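Geranyltranstransferase (Agrobacterium tumefaciens, PDB 2H8O) probably joins geranyl diphosphate to isopentenyl diphosphate to form farnesyl diphosphate, as other farnesyl diphosphate synthases do. Local coordinates at residues Pro90-Glu95 with Ala321-Ala326; Ala104-His109 with Asn171-Glu176; Leu161-Ile166 with Ala180-Leu185; Ala186-Ile191 with Leu225-Cys230; Pro209-Ile214 with Ala291-Ala296. All blocks are in the same frame, centred on the assembly; numbering follows the deposited sequence.

Contact 1 (Pro90-Glu95 with Ala321-Ala326)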
# COMPACT_ATOMS: atom_id res chain seq x y z
N PRO A 90 0.69 -12.80 12.26
CA PRO A 90 0.05 -12.21 13.44
C PRO A 90 0.46 -12.85 14.77
O PRO A 90 0.59 -12.14 15.76
CB PRO A 90 -1.45 -12.43 13.19
CG PRO A 90 -1.60 -12.95 11.88
CD PRO A 90 -0.29 -13.17 11.22
N PHE A 91 0.65 -14.16 14.79
CA PHE A 91 1.09 -14.85 15.99
C PHE A 91 2.38 -14.21 16.50
O PHE A 91 2.53 -13.91 17.70
CB PHE A 91 1.31 -16.34 15.71
CG PHE A 91 2.05 -17.04 16.80
CD1 PHE A 91 1.37 -17.70 17.81
CD2 PHE A 91 3.43 -17.03 16.82
CE1 PHE A 91 2.09 -18.35 18.82
CE2 PHE A 91 4.13 -17.68 17.83
CZ PHE A 91 3.46 -18.32 18.81
N LEU A 92 3.32 -13.99 15.57
CA LEU A 92 4.63 -13.47 15.94
C LEU A 92 4.53 -12.03 16.47
O LEU A 92 5.21 -11.66 17.45
CB LEU A 92 5.61 -13.57 14.77
CG LEU A 92 6.02 -15.01 14.39
CD1 LEU A 92 6.70 -15.03 13.02
CD2 LEU A 92 6.92 -15.63 15.46
N VAL A 93 3.69 -11.21 15.84
CA VAL A 93 3.45 -9.85 16.34
C VAL A 93 2.88 -9.87 17.77
O VAL A 93 3.42 -9.24 18.71
CB VAL A 93 2.53 -9.06 15.41
CG1 VAL A 93 2.26 -7.68 16.02
CG2 VAL A 93 3.14 -8.94 14.00
N ILE A 94 1.79 -10.61 17.94
CA ILE A 94 1.12 -10.73 19.22
C ILE A 94 2.09 -11.20 20.30
O ILE A 94 2.12 -10.67 21.42
CB ILE A 94 -0.09 -11.70 19.10
CG1 ILE A 94 -1.20 -11.06 18.24
CG2 ILE A 94 -0.63 -12.08 20.50
CD1 ILE A 94 -2.21 -12.04 17.72
N GLU A 95 2.87 -12.23 19.99
CA GLU A 95 3.75 -12.83 21.01
C GLU A 95 5.02 -12.01 21.27
O GLU A 95 5.53 -12.00 22.38
CB GLU A 95 4.03 -14.30 20.69
CG GLU A 95 2.75 -15.18 20.75
CD GLU A 95 2.04 -15.14 22.13
OE1 GLU A 95 2.74 -15.00 23.18
OE2 GLU A 95 0.79 -15.28 22.21
N ALA A 321 9.25 -18.66 26.36
CA ALA A 321 8.96 -20.05 26.01
C ALA A 321 8.10 -20.21 24.75
O ALA A 321 8.35 -21.09 23.93
CB ALA A 321 8.26 -20.77 27.18
N ILE A 322 7.08 -19.36 24.62
CA ILE A 322 6.17 -19.43 23.48
C ILE A 322 6.87 -19.12 22.16
O ILE A 322 6.69 -19.82 21.17
CB ILE A 322 4.96 -18.48 23.67
CG1 ILE A 322 4.04 -19.08 24.74
CG2 ILE A 322 4.21 -18.27 22.38
CD1 ILE A 322 2.96 -18.18 25.17
N LEU A 323 7.67 -18.06 22.15
CA LEU A 323 8.42 -17.72 20.93
C LEU A 323 9.50 -18.74 20.62
O LEU A 323 9.76 -19.03 19.46
CB LEU A 323 9.02 -16.33 21.02
CG LEU A 323 8.01 -15.22 20.75
CD1 LEU A 323 8.61 -13.86 21.14
CD2 LEU A 323 7.52 -15.23 19.29
N ILE A 324 10.14 -19.27 21.65
CA ILE A 324 11.15 -20.32 21.45
C ILE A 324 10.48 -21.58 20.87
O ILE A 324 11.03 -22.21 19.96
CB ILE A 324 11.94 -20.59 22.73
CG1 ILE A 324 12.86 -19.40 22.99
CG2 ILE A 324 12.75 -21.90 22.63
CD1 ILE A 324 13.56 -19.45 24.31
N ALA A 325 9.28 -21.90 21.35
CA ALA A 325 8.49 -23.03 20.83
C ALA A 325 8.13 -22.81 19.36
O ALA A 325 8.11 -23.76 18.58
CB ALA A 325 7.24 -23.25 21.65
N ALA A 326 7.84 -21.56 18.99
CA ALA A 326 7.56 -21.24 17.60
C ALA A 326 8.78 -21.54 16.73
O ALA A 326 8.65 -22.12 15.67
CB ALA A 326 7.15 -19.79 17.45
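Glu95 and Phe91, one turn apart on helix 88-99, both touch the CG2 methyl of Ile322 of helix 321-331, and Leu323 and Ala326 add further apolar contacts. The two segments run nearly antiparallel, at 155°, with axes 10.6 Å apart. Glu95 is apolar at its base and charged at its tip. Its CB lies against Leu323, with CD2 of that leucine 3.9 Å from Glu95 CB. The chain then bends at chi2 (-58°), and CG passes over one face of the Phe91 ring, off-centre toward the rim, while also touching the CG2 methyl of Ile322. At the tip, Glu95 OE1 stays beside that isoleucine, 3.7 Å from Ile322 CG2, whereas OE2 is taken by Arg42 in a salt bridge and by Asn46 in a hydrogen bond, both on helix 34-57. Phe91 has CG anti to its backbone N (chi1 167°), which sends the ring outward so that its CZ comes within 3.6 Å of Ile322 CG2 and its CE2 within 3.7 Å of Ala326 CB. Alanine suits that place because a small methyl lets the ring come close to the helix. Leu92 adds a methyl meeting, its CD2 lying 3.9 Å from Leu323 CD2. With no hydrogen bond across the interface, the two helices are held by apolar packing, and the one buried carboxylate is paid for by a third helix; the arginine would be expected to keep it ionised.

Contact 2 (Ala104-His109 with Asn171-Glu176)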
# COMPACT_ATOMS: atom_id res chain seq x y z
N ALA A 104 -1.55 -5.41 24.15
CA ALA A 104 -2.03 -6.53 23.34
C ALA A 104 -3.02 -6.10 22.27
O ALA A 104 -3.09 -6.73 21.21
CB ALA A 104 -2.70 -7.58 24.24
N GLU A 105 -3.79 -5.04 22.52
CA GLU A 105 -4.77 -4.58 21.53
C GLU A 105 -4.02 -3.99 20.35
O GLU A 105 -4.38 -4.22 19.21
CB GLU A 105 -5.76 -3.56 22.12
CG GLU A 105 -6.88 -3.15 21.18
CD GLU A 105 -7.89 -2.19 21.80
OE1 GLU A 105 -7.67 -1.72 22.95
OE2 GLU A 105 -8.92 -1.92 21.14
N ALA A 106 -2.96 -3.23 20.63
CA ALA A 106 -2.12 -2.70 19.53
C ALA A 106 -1.46 -3.85 18.77
O ALA A 106 -1.42 -3.87 17.53
CB ALA A 106 -1.10 -1.74 20.10
N GLY A 107 -0.99 -4.85 19.51
CA GLY A 107 -0.46 -6.07 18.90
C GLY A 107 -1.43 -6.78 17.97
O GLY A 107 -1.07 -7.21 16.87
N LEU A 108 -2.69 -6.87 18.41
CA LEU A 108 -3.73 -7.49 17.60
C LEU A 108 -4.00 -6.69 16.31
O LEU A 108 -4.12 -7.27 15.23
CB LEU A 108 -5.01 -7.64 18.42
CG LEU A 108 -6.12 -8.45 17.78
CD1 LEU A 108 -5.71 -9.91 17.64
CD2 LEU A 108 -7.40 -8.31 18.59
N HIS A 109 -4.07 -5.37 16.43
CA HIS A 109 -4.31 -4.51 15.25
C HIS A 109 -3.16 -4.61 14.27
O HIS A 109 -3.38 -4.76 13.07
CB HIS A 109 -4.55 -3.06 15.69
CG HIS A 109 -5.97 -2.82 16.10
ND1 HIS A 109 -6.53 -3.42 17.20
CD2 HIS A 109 -6.96 -2.15 15.49
CE1 HIS A 109 -7.81 -3.10 17.28
NE2 HIS A 109 -8.10 -2.33 16.25
N ASN A 171 -6.32 1.84 16.53
CA ASN A 171 -5.13 1.14 16.97
C ASN A 171 -4.55 1.95 18.12
O ASN A 171 -4.08 3.07 17.91
CB ASN A 171 -4.10 1.06 15.84
CG ASN A 171 -2.84 0.31 16.25
OD1 ASN A 171 -2.82 -0.36 17.28
ND2 ASN A 171 -1.78 0.40 15.43
N PRO A 172 -4.63 1.41 19.37
CA PRO A 172 -4.22 2.22 20.51
C PRO A 172 -2.71 2.25 20.67
O PRO A 172 -2.14 1.46 21.41
CB PRO A 172 -4.90 1.51 21.70
CG PRO A 172 -4.94 0.08 21.29
CD PRO A 172 -5.09 0.06 19.78
N LEU A 173 -2.08 3.15 19.91
CA LEU A 173 -0.63 3.23 19.80
C LEU A 173 -0.20 4.66 19.44
O LEU A 173 -0.84 5.32 18.63
CB LEU A 173 -0.16 2.25 18.73
CG LEU A 173 1.33 1.99 18.59
CD1 LEU A 173 1.88 1.37 19.88
CD2 LEU A 173 1.56 1.08 17.38
N ALA A 174 0.85 5.16 20.09
CA ALA A 174 1.31 6.53 19.86
C ALA A 174 1.71 6.73 18.40
O ALA A 174 2.19 5.80 17.75
CB ALA A 174 2.48 6.87 20.76
N ALA A 175 1.52 7.95 17.92
CA ALA A 175 1.80 8.32 16.53
C ALA A 175 3.23 8.01 16.11
O ALA A 175 3.46 7.54 15.02
CB ALA A 175 1.49 9.81 16.29
N GLU A 176 4.19 8.25 17.00
CA GLU A 176 5.59 8.01 16.67
C GLU A 176 5.84 6.53 16.38
O GLU A 176 6.58 6.17 15.46
CB GLU A 176 6.49 8.49 17.81
CG GLU A 176 6.47 10.00 18.03
CD GLU A 176 5.26 10.54 18.84
OE1 GLU A 176 4.41 9.76 19.38
OE2 GLU A 176 5.16 11.79 18.92
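Ala106 on helix 104-125 receives the amide of Asn171 at close quarters: Asn171 OD1 sits 3.3 Å from Ala106 CA. Asn171 OD1 also lies 3.6 Å from His109 CB. It is a buried acceptor with no partner in the model, whereas ND2 is satisfied by Ile166 O. Asn171 has its CG anti to the backbone N (chi1 -179°), which carries the amide along the helix surface; the amide and imidazole planes are only 6° apart, the two side chains running alongside in opposite senses. The His109 ring is tied back to its own helix, ND1 donating to Glu105 O at 3.1 Å. That carbonyl also accepts from His109 N, from the opposite face of its plane. The small side chain of Ala106 suits the close approach of the loop, its CB being 3.6 Å from Pro172 O. Leu173 CD1 is a looser neighbour, 4.3 Å from Ala106 CB. Packing thins toward solvent: Glu105, extended and exposed, lays its chain across the Pro172 ring at about a right angle, Glu105 CG 3.8 Å from Pro172 CG, with OE1 ending beside the same carbon. Proline suits the centre of an inverse gamma turn that swings the chain from helix 148-167 toward helix 175-189. The connection rests on the first turns of helix 104-125, with Leu53 of helix 34-57 beside His109 and Ile236 of helix 211-237 touching Ala106 and Leu173.

Contact 3 (Leu161-Ile166 with Ala180-Leu185)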
# COMPACT_ATOMS: atom_id res chain seq x y z
N LEU A 161 -5.27 -1.28 2.87
CA LEU A 161 -5.92 -1.43 4.19
C LEU A 161 -4.91 -1.71 5.31
O LEU A 161 -5.10 -1.26 6.47
CB LEU A 161 -6.98 -2.54 4.15
CG LEU A 161 -7.99 -2.48 5.31
CD1 LEU A 161 -8.89 -1.27 5.15
CD2 LEU A 161 -8.78 -3.76 5.33
N ALA A 162 -3.85 -2.46 5.01
CA ALA A 162 -2.80 -2.74 6.01
C ALA A 162 -2.31 -1.44 6.64
O ALA A 162 -2.14 -1.34 7.86
CB ALA A 162 -1.66 -3.53 5.39
N PHE A 163 -2.07 -0.43 5.81
CA PHE A 163 -1.57 0.85 6.30
C PHE A 163 -2.62 1.65 7.08
O PHE A 163 -2.30 2.22 8.12
CB PHE A 163 -0.92 1.64 5.17
CG PHE A 163 0.34 0.99 4.70
CD1 PHE A 163 1.48 1.10 5.47
CD2 PHE A 163 0.38 0.20 3.56
CE1 PHE A 163 2.67 0.49 5.06
CE2 PHE A 163 1.54 -0.40 3.16
CZ PHE A 163 2.68 -0.27 3.91
N ASP A 164 -3.86 1.62 6.59
CA ASP A 164 -4.99 2.15 7.35
C ASP A 164 -5.07 1.54 8.76
O ASP A 164 -5.20 2.25 9.73
CB ASP A 164 -6.30 1.90 6.59
CG ASP A 164 -7.49 2.63 7.18
OD1 ASP A 164 -7.33 3.53 8.03
OD2 ASP A 164 -8.63 2.30 6.77
N ILE A 165 -4.99 0.21 8.85
CA ILE A 165 -5.14 -0.48 10.13
C ILE A 165 -4.04 -0.08 11.10
O ILE A 165 -4.29 0.15 12.29
CB ILE A 165 -5.15 -2.00 9.92
CG1 ILE A 165 -6.39 -2.41 9.13
CG2 ILE A 165 -5.09 -2.74 11.27
CD1 ILE A 165 -6.27 -3.79 8.53
N ILE A 166 -2.81 0.02 10.60
CA ILE A 166 -1.73 0.43 11.50
C ILE A 166 -1.90 1.85 12.01
O ILE A 166 -1.72 2.11 13.20
CB ILE A 166 -0.38 0.30 10.83
CG1 ILE A 166 -0.05 -1.17 10.66
CG2 ILE A 166 0.74 1.00 11.64
CD1 ILE A 166 1.17 -1.42 9.83
N ALA A 180 6.81 4.68 12.78
CA ALA A 180 7.90 3.71 12.72
C ALA A 180 7.46 2.39 12.10
O ALA A 180 8.18 1.78 11.32
CB ALA A 180 8.46 3.46 14.11
N LEU A 181 6.26 1.95 12.45
CA LEU A 181 5.71 0.72 11.91
C LEU A 181 5.39 0.86 10.42
O LEU A 181 5.57 -0.09 9.67
CB LEU A 181 4.43 0.35 12.65
CG LEU A 181 4.59 -0.23 14.06
CD1 LEU A 181 3.24 -0.34 14.72
CD2 LEU A 181 5.26 -1.57 14.02
N VAL A 182 4.85 2.00 10.01
CA VAL A 182 4.53 2.23 8.60
C VAL A 182 5.83 2.14 7.77
O VAL A 182 5.88 1.46 6.73
CB VAL A 182 3.82 3.57 8.37
CG1 VAL A 182 3.73 3.90 6.85
CG2 VAL A 182 2.39 3.56 9.00
N ILE A 183 6.88 2.79 8.25
CA ILE A 183 8.19 2.73 7.57
C ILE A 183 8.68 1.28 7.53
O ILE A 183 9.04 0.77 6.48
CB ILE A 183 9.25 3.64 8.25
CG1 ILE A 183 8.83 5.11 8.25
CG2 ILE A 183 10.64 3.46 7.59
CD1 ILE A 183 9.59 5.93 9.29
N SER A 184 8.67 0.61 8.67
CA SER A 184 9.20 -0.74 8.76
C SER A 184 8.43 -1.70 7.84
O SER A 184 9.03 -2.55 7.15
CB SER A 184 9.13 -1.22 10.21
OG SER A 184 9.72 -2.48 10.39
N LEU A 185 7.11 -1.57 7.84
CA LEU A 185 6.29 -2.46 7.01
C LEU A 185 6.48 -2.19 5.51
O LEU A 185 6.66 -3.10 4.71
CB LEU A 185 4.81 -2.38 7.38
CG LEU A 185 3.92 -3.39 6.65
CD1 LEU A 185 4.46 -4.83 6.78
CD2 LEU A 185 2.47 -3.27 7.13
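The ring of Phe163 meets Val182 at its edge, where the carbonyl oxygen of that valine lies near the ring plane, 3.7 Å from Phe163 CE1. Leu185 CB comes to the same CE1 obliquely, and the ring also stacks on Phe163 of the second subunit. Two helices consecutive in the chain, 148-167 and 175-189, here form an antiparallel hairpin of the all-helical polyprenyl synthetase fold; their segments run at 156° with axes 10.2 Å apart. A flat aromatic suits this place, since one ring can serve both the hairpin and the dimer interface. Val182 works in the same double way: its CG1 is 3.8 Å from Phe163 CD1, its CG2 touches Ile166, and it packs on Ala167 of the second subunit.

On the side toward helix 104-125, Ile166 uses its two branches separately. Its CG2, anti to the backbone N, reaches Leu181 CB at 3.9 Å, while the longer arm ending in CD1 is directed at Leu185. Branched aliphatic residues fill such an interior without leaving any polar group to satisfy. Leu185 turns CG anti to its N (chi1 -174°), and this brings its CD2 methyl to 3.5 Å from Ile166 CD1.

Contact 4 (Ala186-Ile191 with Leu225-Cys230)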
# COMPACT_ATOMS: atom_id res chain seq x y z
N ALA A 186 6.52 -0.91 5.15
CA ALA A 186 6.71 -0.51 3.76
C ALA A 186 8.07 -0.98 3.23
O ALA A 186 8.16 -1.45 2.09
CB ALA A 186 6.55 1.00 3.62
N ARG A 187 9.11 -0.86 4.07
CA ARG A 187 10.44 -1.29 3.67
C ARG A 187 10.48 -2.80 3.54
O ARG A 187 11.06 -3.31 2.59
CB ARG A 187 11.53 -0.80 4.64
CG ARG A 187 11.60 0.71 4.72
CD ARG A 187 12.62 1.37 3.82
NE ARG A 187 12.41 2.81 3.93
CZ ARG A 187 13.03 3.63 4.76
NH1 ARG A 187 14.01 3.20 5.54
NH2 ARG A 187 12.70 4.92 4.78
N ALA A 188 9.85 -3.50 4.48
CA ALA A 188 9.82 -4.97 4.44
C ALA A 188 9.00 -5.51 3.28
O ALA A 188 9.27 -6.63 2.80
CB ALA A 188 9.24 -5.53 5.74
N ALA A 189 8.01 -4.74 2.83
CA ALA A 189 7.03 -5.23 1.85
C ALA A 189 7.30 -4.85 0.38
O ALA A 189 6.78 -5.51 -0.54
CB ALA A 189 5.65 -4.74 2.25
N GLY A 190 8.10 -3.81 0.18
CA GLY A 190 8.24 -3.15 -1.11
C GLY A 190 9.44 -3.57 -1.93
O GLY A 190 9.87 -4.72 -1.88
N ILE A 191 9.92 -2.63 -2.73
CA ILE A 191 11.03 -2.85 -3.69
C ILE A 191 12.24 -3.50 -3.03
O ILE A 191 12.92 -4.35 -3.66
CB ILE A 191 11.45 -1.52 -4.41
CG1 ILE A 191 12.62 -1.74 -5.38
CG2 ILE A 191 11.80 -0.40 -3.38
CD1 ILE A 191 12.30 -2.69 -6.49
N LEU A 225 8.91 -10.16 5.95
CA LEU A 225 7.65 -10.05 6.72
C LEU A 225 7.77 -10.72 8.09
O LEU A 225 7.15 -10.27 9.04
CB LEU A 225 6.43 -10.64 5.99
CG LEU A 225 5.97 -9.89 4.76
CD1 LEU A 225 4.52 -10.26 4.47
CD2 LEU A 225 6.08 -8.37 4.92
N LEU A 226 8.55 -11.80 8.16
CA LEU A 226 8.76 -12.52 9.44
C LEU A 226 9.68 -11.72 10.38
O LEU A 226 9.43 -11.63 11.58
CB LEU A 226 9.24 -13.95 9.19
CG LEU A 226 8.21 -14.85 8.48
CD1 LEU A 226 8.91 -16.09 7.88
CD2 LEU A 226 7.05 -15.24 9.42
N ARG A 227 10.71 -11.11 9.82
CA ARG A 227 11.55 -10.14 10.52
C ARG A 227 10.70 -8.99 11.09
O ARG A 227 10.77 -8.67 12.28
CB ARG A 227 12.63 -9.61 9.55
CG ARG A 227 13.53 -8.55 10.12
CD ARG A 227 14.33 -7.85 9.00
NE ARG A 227 13.49 -6.88 8.28
CZ ARG A 227 13.61 -6.55 7.00
NH1 ARG A 227 14.49 -7.15 6.21
NH2 ARG A 227 12.78 -5.64 6.50
N PHE A 228 9.90 -8.39 10.22
CA PHE A 228 9.02 -7.31 10.62
C PHE A 228 8.08 -7.77 11.75
O PHE A 228 7.86 -7.03 12.71
CB PHE A 228 8.18 -6.81 9.43
CG PHE A 228 7.06 -5.90 9.86
CD1 PHE A 228 7.27 -4.54 10.04
CD2 PHE A 228 5.81 -6.42 10.14
CE1 PHE A 228 6.25 -3.72 10.48
CE2 PHE A 228 4.78 -5.60 10.60
CZ PHE A 228 4.99 -4.26 10.77
N ALA A 229 7.51 -8.97 11.64
CA ALA A 229 6.53 -9.42 12.64
C ALA A 229 7.11 -9.38 14.05
O ALA A 229 6.46 -8.99 15.00
CB ALA A 229 6.07 -10.83 12.32
N CYS A 230 8.35 -9.80 14.17
CA CYS A 230 9.03 -9.87 15.46
C CYS A 230 9.53 -8.52 15.91
O CYS A 230 9.36 -8.14 17.05
CB CYS A 230 10.18 -10.84 15.37
SG CYS A 230 9.61 -12.56 15.12
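Ala188, in the last turn of helix 175-189, points its methyl into a notch made by Leu225, Arg227 and Phe228 of helix 211-237. The nearest partner is the guanidinium of Arg227, whose NH2 lies 3.6 Å from Ala188 CB. Phe228 CB is 4.0 Å from Ala188 CB, and a methyl of Leu225, CD2, is 4.3 Å from the same atom. Alanine is apt because it lets the two backbones come near: Ala188 CA and Leu225 CA are 6.0 Å apart.

The next shell holds these groups in place. Arg227 leaves its helix with CG anti to the backbone N and then bends at chi3 (77°), which turns its end toward Ala188. Glu252 of helix 241-267 and Ile67 of the second subunit pack against it. Phe228 is wedged against Ser184 and Leu185, while Leu225 rests on Leu117 of helix 104-125. The helix ends with Ala189; Gly190, lacking a side chain, fits close against Ala186 O. Arg187 bridges to Asp164 of the second subunit.

No hydrogen bond joins the two segments. Arg227 meets Ala188 by van der Waals contact, its charge directed elsewhere: to a long, weak pairing with Asp65 of the second subunit, with like-charged Arg248 nearby.

Contact 5 (Pro209-Ile214 with Ala291-Ala296)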
# COMPACT_ATOMS: atom_id res chain seq x y z
N PRO A 209 19.97 -18.40 -10.16
CA PRO A 209 20.82 -17.61 -9.28
C PRO A 209 21.91 -18.45 -8.62
O PRO A 209 21.80 -19.69 -8.57
CB PRO A 209 19.84 -17.11 -8.21
CG PRO A 209 18.84 -18.21 -8.12
CD PRO A 209 18.69 -18.75 -9.52
N ASP A 210 22.96 -17.78 -8.14
CA ASP A 210 23.96 -18.44 -7.32
C ASP A 210 23.53 -18.42 -5.86
O ASP A 210 22.42 -17.96 -5.52
CB ASP A 210 25.35 -17.81 -7.54
CG ASP A 210 25.43 -16.34 -7.14
OD1 ASP A 210 24.49 -15.80 -6.50
OD2 ASP A 210 26.47 -15.74 -7.49
N GLU A 211 24.37 -18.94 -4.98
CA GLU A 211 23.97 -19.06 -3.59
C GLU A 211 23.66 -17.69 -2.95
O GLU A 211 22.66 -17.53 -2.27
CB GLU A 211 25.05 -19.79 -2.80
CG GLU A 211 24.59 -20.24 -1.45
CD GLU A 211 25.59 -21.14 -0.76
OE1 GLU A 211 26.43 -21.78 -1.42
OE2 GLU A 211 25.50 -21.21 0.48
N ASP A 212 24.52 -16.72 -3.19
CA ASP A 212 24.29 -15.38 -2.66
C ASP A 212 22.95 -14.82 -3.17
O ASP A 212 22.20 -14.15 -2.44
CB ASP A 212 25.46 -14.47 -3.06
CG ASP A 212 25.36 -13.09 -2.44
OD1 ASP A 212 25.49 -13.00 -1.20
OD2 ASP A 212 25.16 -12.11 -3.19
N GLY A 213 22.64 -15.10 -4.43
CA GLY A 213 21.38 -14.64 -5.00
C GLY A 213 20.16 -15.27 -4.37
O GLY A 213 19.12 -14.60 -4.15
N ILE A 214 20.26 -16.57 -4.07
CA ILE A 214 19.18 -17.31 -3.43
C ILE A 214 18.94 -16.76 -2.02
O ILE A 214 17.81 -16.50 -1.61
CB ILE A 214 19.48 -18.82 -3.36
CG1 ILE A 214 19.52 -19.42 -4.77
CG2 ILE A 214 18.44 -19.55 -2.52
CD1 ILE A 214 20.07 -20.84 -4.82
N ALA A 291 18.96 -27.59 -2.40
CA ALA A 291 19.46 -28.10 -3.68
C ALA A 291 20.96 -27.90 -3.82
O ALA A 291 21.68 -28.80 -4.27
CB ALA A 291 18.74 -27.43 -4.84
N LEU A 292 21.45 -26.72 -3.44
CA LEU A 292 22.87 -26.42 -3.61
C LEU A 292 23.77 -27.08 -2.57
O LEU A 292 24.85 -27.55 -2.90
CB LEU A 292 23.11 -24.91 -3.63
CG LEU A 292 22.44 -24.16 -4.78
CD1 LEU A 292 23.11 -22.81 -4.98
CD2 LEU A 292 22.47 -24.96 -6.08
N ARG A 293 23.32 -27.13 -1.31
CA ARG A 293 24.17 -27.57 -0.21
C ARG A 293 23.86 -28.99 0.29
O ARG A 293 24.65 -29.55 1.04
CB ARG A 293 24.05 -26.60 0.97
CG ARG A 293 24.26 -25.13 0.63
CD ARG A 293 25.64 -24.84 0.08
NE ARG A 293 26.70 -25.26 0.99
CZ ARG A 293 27.15 -24.55 2.03
NH1 ARG A 293 26.62 -23.36 2.33
NH2 ARG A 293 28.12 -25.04 2.79
N GLY A 294 22.70 -29.53 -0.08
CA GLY A 294 22.31 -30.87 0.36
C GLY A 294 21.46 -30.89 1.62
O GLY A 294 21.50 -29.97 2.44
N GLU A 295 20.69 -31.97 1.76
CA GLU A 295 19.75 -32.14 2.87
C GLU A 295 20.45 -32.15 4.24
O GLU A 295 19.95 -31.55 5.20
CB GLU A 295 18.96 -33.43 2.65
CG GLU A 295 17.99 -33.80 3.76
CD GLU A 295 17.15 -35.01 3.40
OE1 GLU A 295 17.23 -36.02 4.13
OE2 GLU A 295 16.42 -34.96 2.39
N ALA A 296 21.59 -32.83 4.33
CA ALA A 296 22.33 -32.93 5.59
C ALA A 296 22.80 -31.55 6.07
O ALA A 296 22.69 -31.24 7.26
CB ALA A 296 23.53 -33.87 5.43
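Arg293 donates from NH1 to Glu211 OE2 at 3.0 Å, a salt bridge between helix 289-293 and the first turn of helix 211-237. The carboxylate uses its syn lone pair, but the bond is bent, with an N-H...O angle of 138°, and the oxygen lies 25° out of the guanidinium plane. The pair suits this setting, since long, charged side chains can meet at an exposed surface. Glu211 stretches out beyond CG and Arg293 bends at chi2 and chi3; the two side chains cross at about a right angle. The bend also places Arg293 CD against the carboxylate, 3.5 Å from Glu211 OE1. Trp297 gives the guanidinium a second partner through a cation-pi interaction.

Beside the ion pair, Ile214 and Leu292 make a small apolar contact tip to tip, CD1 of Ile214 lying 3.6 Å from CD1 of Leu292, and that leucine methyl also lies 4.2 Å from Glu211 CB. Asp210, the N-cap of helix 211-237, accepts from Gly213 N with OD1 at 2.9 Å and so fixes the turn that carries both Glu211 and Ile214. Gly294 takes a positive phi (93°), a conformation that suits glycine, between helix 289-293 and helix 295-312. The contact thus joins the start of helix 211-237 to this junction, with Leu289 touching Glu211 and Ile214, and Glu295 leaning on Leu264 and Leu267 of helix 241-267.

How the contacts relate
From the N terminus, helix 88-99 opens contact 1, which closes only at helix 321-331 and so encloses all the others. Contact 2 opens next on helix 104-125; contact 3 opens on helix 148-167 before contact 2 has closed, so these two cross, and they touch through Leu173 and Leu181. Contacts 3 and 4 follow in series along helix 175-189, Phe163 packing on Ala186. Contact 5 opens on helix 211-237 before contact 4 closes on it, a second crossing, and closes at 291-296, where helices 289-293 and 295-312 adjoin. Contact 4 leads back to contact 1 through Leu92 and Leu226, while contacts 2, 3 and 4 touch the second subunit. Contact 5 stands apart, its centre about 39 Å from that of contact 2.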